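Local structure of SVS_variant_AS1 (Streptomyces sp. CWA1, 6TJA) at residues A289-S292 / T293-G297; M256-Q259 / E260-E264. The protein probably catalyses, as an ancestral-type spiroviolene synthase carrying engineered substitutions, the cyclisation of a linear isoprenoid diphosphate into a polycyclic terpene. One frame throughout, in Å; residues are numbered along the deposited sequence.

Contact 1 (A289-S292 / T293-G297)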
loop_
_atom_site.group_PDB
_atom_site.type_symbol
_atom_site.label_atom_id
_atom_site.label_comp_id
_atom_site.label_asym_id
_atom_site.label_seq_id
_atom_site.Cartn_x
_atom_site.Cartn_y
_atom_site.Cartn_z
ATOM N N ALA A 289 16.221 -5.452 21.354
ATOM C CA ALA A 289 17.286 -4.503 20.944
ATOM C C ALA A 289 16.910 -3.796 19.621
ATOM O O ALA A 289 17.126 -2.574 19.492
ATOM C CB ALA A 289 18.606 -5.255 20.837
ATOM N N GLU A 290 16.409 -4.542 18.643
ATOM C CA GLU A 290 16.033 -3.997 17.313
ATOM C C GLU A 290 14.808 -3.086 17.460
ATOM O O GLU A 290 14.842 -1.971 16.897
ATOM C CB GLU A 290 15.813 -5.136 16.324
ATOM C CG GLU A 290 17.066 -5.977 16.081
ATOM C CD GLU A 290 17.215 -7.213 16.955
ATOM O OE1 GLU A 290 16.303 -7.483 17.781
ATOM O OE2 GLU A 290 18.246 -7.905 16.810
ATOM N N LEU A 291 13.794 -3.489 18.233
ATOM C CA LEU A 291 12.552 -2.674 18.391
ATOM C C LEU A 291 12.919 -1.423 19.177
ATOM O O LEU A 291 12.410 -0.348 18.826
ATOM C CB LEU A 291 11.444 -3.462 19.088
ATOM C CG LEU A 291 10.174 -2.688 19.475
ATOM C CD1 LEU A 291 9.459 -2.101 18.267
ATOM C CD2 LEU A 291 9.221 -3.589 20.251
ATOM N N SER A 292 13.810 -1.555 20.166
ATOM C CA SER A 292 14.302 -0.415 20.972
ATOM C C SER A 292 14.936 0.624 20.052
ATOM O O SER A 292 14.599 1.779 20.191
ATOM C CB SER A 292 15.265 -0.851 22.052
ATOM O OG SER A 292 14.597 -1.712 22.953
ATOM N N THR A 293 15.811 0.195 19.149
ATOM C CA THR A 293 16.503 1.066 18.173
ATOM C C THR A 293 15.462 1.800 17.312
ATOM O O THR A 293 15.569 3.034 17.158
ATOM C CB THR A 293 17.469 0.207 17.361
ATOM O OG1 THR A 293 18.421 -0.317 18.287
ATOM C CG2 THR A 293 18.152 0.996 16.278
ATOM N N TYR A 294 14.536 1.054 16.714
ATOM C CA TYR A 294 13.390 1.578 15.923
ATOM C C TYR A 294 12.678 2.663 16.752
ATOM O O TYR A 294 12.579 3.791 16.262
ATOM C CB TYR A 294 12.437 0.446 15.511
ATOM C CG TYR A 294 11.225 0.934 14.763
ATOM C CD1 TYR A 294 11.347 1.492 13.505
ATOM C CD2 TYR A 294 9.969 0.891 15.331
ATOM C CE1 TYR A 294 10.245 1.982 12.825
ATOM C CE2 TYR A 294 8.850 1.331 14.651
ATOM C CZ TYR A 294 8.990 1.902 13.404
ATOM O OH TYR A 294 7.893 2.367 12.739
ATOM N N LEU A 295 12.248 2.330 17.966
ATOM C CA LEU A 295 11.571 3.282 18.842
ATOM C C LEU A 295 12.380 4.566 19.007
ATOM O O LEU A 295 11.837 5.665 18.893
ATOM C CB LEU A 295 11.302 2.652 20.210
ATOM C CG LEU A 295 10.306 1.492 20.242
ATOM C CD1 LEU A 295 9.906 1.168 21.674
ATOM C CD2 LEU A 295 9.081 1.810 19.398
ATOM N N GLN A 296 13.673 4.421 19.290
ATOM C CA GLN A 296 14.560 5.569 19.457
ATOM C C GLN A 296 14.481 6.425 18.202
ATOM O O GLN A 296 14.438 7.653 18.265
ATOM C CB GLN A 296 15.998 5.107 19.690
ATOM C CG GLN A 296 16.553 5.460 21.059
ATOM C CD GLN A 296 17.828 4.704 21.382
ATOM O OE1 GLN A 296 17.788 3.561 21.836
ATOM N NE2 GLN A 296 18.968 5.343 21.149
ATOM N N GLY A 297 14.464 5.748 17.060
ATOM C CA GLY A 297 14.350 6.401 15.744
ATOM C C GLY A 297 13.085 7.242 15.627
ATOM O O GLY A 297 13.161 8.398 15.163
#

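Contact 2 (M256-Q259 / E260-E264)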
loop_
_atom_site.group_PDB
_atom_site.type_symbol
_atom_site.label_atom_id
_atom_site.label_comp_id
_atom_site.label_asym_id
_atom_site.label_seq_id
_atom_site.Cartn_x
_atom_site.Cartn_y
_atom_site.Cartn_z
ATOM N N MET A 256 -13.401 29.064 13.061
ATOM C CA MET A 256 -12.380 29.742 13.894
ATOM C C MET A 256 -11.659 30.808 13.062
ATOM O O MET A 256 -11.482 30.607 11.847
ATOM C CB MET A 256 -11.339 28.741 14.414
ATOM C CG MET A 256 -11.839 27.858 15.519
ATOM S SD MET A 256 -10.567 26.681 15.976
ATOM C CE MET A 256 -11.363 25.890 17.372
ATOM N N SER A 257 -11.203 31.875 13.726
ATOM C CA SER A 257 -10.123 32.756 13.231
ATOM C C SER A 257 -8.852 31.913 13.042
ATOM O O SER A 257 -8.769 30.777 13.596
ATOM C CB SER A 257 -9.884 33.921 14.143
ATOM O OG SER A 257 -9.517 33.498 15.449
ATOM N N LEU A 258 -7.923 32.429 12.239
ATOM C CA LEU A 258 -6.599 31.819 12.058
ATOM C C LEU A 258 -5.978 31.676 13.445
ATOM O O LEU A 258 -5.508 30.572 13.761
ATOM C CB LEU A 258 -5.749 32.673 11.117
ATOM C CG LEU A 258 -4.276 32.258 11.063
ATOM C CD1 LEU A 258 -4.134 30.824 10.580
ATOM C CD2 LEU A 258 -3.479 33.201 10.176
ATOM N N GLN A 259 -6.034 32.727 14.265
ATOM C CA GLN A 259 -5.396 32.714 15.609
ATOM C C GLN A 259 -5.999 31.598 16.467
ATOM O O GLN A 259 -5.208 30.897 17.091
ATOM C CB GLN A 259 -5.527 34.046 16.353
ATOM C CG GLN A 259 -4.714 34.088 17.652
ATOM C CD GLN A 259 -3.263 33.674 17.483
ATOM O OE1 GLN A 259 -2.585 34.066 16.534
ATOM N NE2 GLN A 259 -2.770 32.852 18.400
ATOM N N GLU A 260 -7.332 31.454 16.520
ATOM C CA GLU A 260 -8.004 30.359 17.287
ATOM C C GLU A 260 -7.589 28.987 16.712
ATOM O O GLU A 260 -7.243 28.098 17.494
ATOM C CB GLU A 260 -9.528 30.543 17.278
ATOM C CG GLU A 260 -10.026 31.768 18.060
ATOM C CD GLU A 260 -11.448 32.223 17.723
ATOM O OE1 GLU A 260 -12.051 31.645 16.805
ATOM O OE2 GLU A 260 -11.949 33.175 18.375
ATOM N N ALA A 261 -7.574 28.824 15.390
ATOM C CA ALA A 261 -7.142 27.579 14.711
ATOM C C ALA A 261 -5.685 27.264 15.085
ATOM O O ALA A 261 -5.416 26.089 15.399
ATOM C CB ALA A 261 -7.339 27.663 13.211
ATOM N N VAL A 262 -4.783 28.246 15.089
ATOM C CA VAL A 262 -3.342 28.004 15.435
ATOM C C VAL A 262 -3.265 27.407 16.855
ATOM O O VAL A 262 -2.477 26.451 17.071
ATOM C CB VAL A 262 -2.478 29.278 15.293
ATOM C CG1 VAL A 262 -1.111 29.146 15.980
ATOM C CG2 VAL A 262 -2.302 29.674 13.838
ATOM N N GLU A 263 -4.046 27.956 17.790
ATOM C CA GLU A 263 -4.115 27.508 19.206
ATOM C C GLU A 263 -4.772 26.125 19.297
ATOM O O GLU A 263 -4.239 25.281 20.019
ATOM C CB GLU A 263 -4.853 28.553 20.034
ATOM C CG GLU A 263 -3.966 29.763 20.290
ATOM C CD GLU A 263 -4.600 30.879 21.095
ATOM O OE1 GLU A 263 -5.467 30.559 21.958
ATOM O OE2 GLU A 263 -4.227 32.067 20.862
ATOM N N GLU A 264 -5.916 25.921 18.643
ATOM C CA GLU A 264 -6.576 24.600 18.596
ATOM C C GLU A 264 -5.597 23.562 18.026
ATOM O O GLU A 264 -5.506 22.442 18.574
ATOM C CB GLU A 264 -7.870 24.668 17.787
ATOM C CG GLU A 264 -8.658 23.360 17.825
ATOM C CD GLU A 264 -9.056 22.877 19.220
ATOM O OE1 GLU A 264 -9.010 23.696 20.171
ATOM O OE2 GLU A 264 -9.425 21.685 19.357
#

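Contact 1 (A289-S292 / T293-G297)
Leu295 packs back over Leu291 at the start of helix 289-309, in the first turns of an α-helix belonging to the all-helical fold of class I terpene cyclases. Four consecutive i to i+4 backbone bonds establish the helix; that from Leu295 N to Leu291 O, at 2.8 Å, has an N-H...O angle of 172°. Followed outward, Leu295 begins with CB 3.4 Å from Ser292 O. Its CG lies 3.1 Å from Leu291 O, because chi1 of -66° sets this carbon beside the backbone N and therefore over the preceding turn. Both methyls lie about as far from Leu291 O as each other, but CD2 is the one that also meets the side chain of Leu291, at 4.1 Å from its CD1. The two leucines are inclined to each other, and Leu291 CD1 also lies 4.2 Å from CD2 of the Tyr294 ring. This methyl thus touches Tyr294 and Leu295, three and four residues on. Leu295 and Leu291 extend onto helix 211-231 through Leu216 and Val213 respectively, and the buried Tyr294 places its OH in a hydrogen bond with Thr217 of that helix. The apolar side of the turn is therefore joined to a neighbouring helix.

A more polar side is formed by Ser292 and Thr293, both partly exposed. Ser292 OG bonds back to Gly288 O, and Thr293 OG1 likewise turns to the carbonyl one turn earlier: its chi1 of -62° places OG1 beside its own N. Ala289 O consequently accepts two bonds from one residue, Thr293 N at 3.1 Å and Thr293 OG1 at 2.9 Å, and the two donors approach from opposite faces of the carbonyl plane.

Contact 2 (M256-Q259 / E260-E264)
Ser257 and Glu260 close a capping box at the start of helix 258-283, each side chain bonding to the other's backbone N. Glu260 N donates to Ser257 OG over 3.2 Å at an N-H...O angle of 163°; Ser257 N returns the bond to Glu260 OE1, also 3.2 Å, which it meets from above the carboxylate plane. Two amides at the helix start are thereby satisfied by side chains.

The closer-packed side holds the buried Ala261 and Val262. Met256, extended beyond CG, runs past the first turn, taking SD to 3.7 Å from Ala261 N; Ala261 itself packs against Leu250 and Met251 of helix 246-254. Farther out, Met256 CE lies 3.7 Å from Glu264 CB, and the Met256 and Glu264 side chains cross at about a right angle. Val262 rests on Tyr247, Pro11 and Leu233, and CD1 of the exposed Leu258 reaches its CG2 at 3.9 Å.

The solvent side carries the exposed Glu260 and Glu263 and the partly exposed Gln259. Gln259 bends at chi2 (51°), and its NE2 reaches Glu263 OE2 at 3.0 Å, using the anti lone pair of that oxygen. Were an alanine here instead of Gln259, the Glu263 carboxylate would probably lose this donor and turn more freely. Glu263 OE2 lies nearly in the Gln259 amide plane, although the amide and carboxylate planes stand 59° apart.

Both contacts are helix beginnings: contact 2 holds the N-cap and first turns of helix 258-283, while contact 1 holds the opening turns of helix 289-309, the next helix along the chain. They come in series, contact 2 closing before contact 1 opens. Their centres lie 36 Å apart and their nearest atoms about 24 Å, so they do not touch. That separation is consistent with the long helix 258-283 carrying the chain from one region of the bundle to another before the following helix starts. The surroundings differ too, helix 246-254 beside contact 2 and helix 211-231 beside contact 1, so each start is fitted separately into the all-helical terpene cyclase fold.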